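Local atomic coordinates of short-chain dehydrogenase/reductase SDR (PDB entry 5VA8), a protein that binds NADP and, as a member of the short-chain dehydrogenase/reductase family, probably catalyses an NADP(H)-dependent oxidation or reduction. Residues A54-A57 and A58-N62. Residues are numbered along the deposited sequence; the frame is centred on the assembly and turned at random.
Sequences ATAA and AIRAN
Arg-60 folds its side chain back along the helix over the preceding turn, so that its guanidinium lies against Ala-56, with Ala-56 O over one face of the group. The chain runs fully extended at chi2, and a bend at chi3 (-144°) contributes to turning its end back toward the methyl: NH1 and NH2 of Arg-60 each stand 4.0 Å from Ala-56 CB. NH1 also approaches the backbone at Ala-57 N, 3.7 Å away and oblique to the guanidinium plane. This is packing, not pairing; the polar end is held from outside, where NH2 donates to Val-67 O on the neighbouring strand 67-71.

One turn apart on a buried side, Thr-55 and Ile-59 cross obliquely and meet methyl to methyl, Thr-55 CG2 lying 3.9 Å from Ile-59 CD1. With CG1 of Ile-59 set beside its own backbone N (chi1 -65°), the longer branch leans back over the earlier turn, and CG1 comes within 3.4 Å of Thr-55 O. Thr-55 turns OG1 to Ser-24 O by a hydrogen bond, and its CG2 meets the isoleucine. Ile-59 continues onto Ala-32 and Ala-36 of helix 26-37, while Ala-56 rests on Ile-44 and Ala-69.

Beneath the side chains, four successive i to i+4 backbone bonds link the two turns, the straightest from Arg-60 N to Ala-56 O (3.0 Å, 171°). Such a regular helix, with Ala-56 and Ile-59 packed on a parallel sheet, is the crossover of the beta-alpha-beta unit 41-46, 49-63, 67-71 in the Rossmann fold of short-chain dehydrogenases.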
# COMPACT_ATOMS: atom_id res chain seq x y z
N ALA A 54 -26.35 -4.16 -31.59
CA ALA A 54 -26.08 -2.83 -32.13
C ALA A 54 -24.62 -2.44 -31.92
O ALA A 54 -23.96 -1.95 -32.84
CB ALA A 54 -27.02 -1.81 -31.49
N THR A 55 -24.11 -2.66 -30.72
CA THR A 55 -22.70 -2.38 -30.46
C THR A 55 -21.80 -3.25 -31.33
O THR A 55 -20.77 -2.78 -31.84
CB THR A 55 -22.39 -2.57 -28.98
OG1 THR A 55 -23.10 -1.57 -28.24
CG2 THR A 55 -20.89 -2.44 -28.70
N ALA A 56 -22.16 -4.52 -31.53
CA ALA A 56 -21.36 -5.37 -32.40
C ALA A 56 -21.32 -4.80 -33.82
O ALA A 56 -20.24 -4.73 -34.43
CB ALA A 56 -21.90 -6.80 -32.40
N ALA A 57 -22.47 -4.36 -34.34
CA ALA A 57 -22.49 -3.77 -35.68
C ALA A 57 -21.65 -2.51 -35.74
O ALA A 57 -20.96 -2.27 -36.73
CB ALA A 57 -23.93 -3.48 -36.10
N ALA A 58 -21.70 -1.68 -34.69
CA ALA A 58 -20.91 -0.46 -34.68
C ALA A 58 -19.42 -0.76 -34.74
O ALA A 58 -18.68 -0.11 -35.48
CB ALA A 58 -21.25 0.37 -33.44
N ILE A 59 -18.95 -1.73 -33.95
CA ILE A 59 -17.52 -2.03 -33.92
C ILE A 59 -17.07 -2.61 -35.26
O ILE A 59 -15.99 -2.28 -35.77
CB ILE A 59 -17.20 -2.97 -32.74
CG1 ILE A 59 -17.48 -2.26 -31.42
CG2 ILE A 59 -15.74 -3.43 -32.79
CD1 ILE A 59 -17.33 -3.16 -30.19
N ARG A 60 -17.90 -3.49 -35.86
CA ARG A 60 -17.62 -3.98 -37.20
C ARG A 60 -17.42 -2.84 -38.18
O ARG A 60 -16.46 -2.82 -38.96
CB ARG A 60 -18.76 -4.87 -37.69
CG ARG A 60 -18.56 -6.32 -37.40
CD ARG A 60 -19.73 -7.16 -37.91
NE ARG A 60 -19.95 -8.23 -36.95
CZ ARG A 60 -21.02 -8.36 -36.18
NH1 ARG A 60 -22.05 -7.52 -36.30
NH2 ARG A 60 -21.08 -9.36 -35.32
N ALA A 61 -18.35 -1.88 -38.17
CA ALA A 61 -18.28 -0.78 -39.12
C ALA A 61 -17.09 0.13 -38.82
O ALA A 61 -16.43 0.62 -39.74
CB ALA A 61 -19.58 0.02 -39.08
N ASN A 62 -16.78 0.33 -37.54
CA ASN A 62 -15.70 1.25 -37.16
C ASN A 62 -14.33 0.65 -37.42
O ASN A 62 -13.41 1.35 -37.88
CB ASN A 62 -15.82 1.62 -35.69
CG ASN A 62 -16.97 2.56 -35.40
OD1 ASN A 62 -17.54 3.16 -36.31
ND2 ASN A 62 -17.33 2.68 -34.12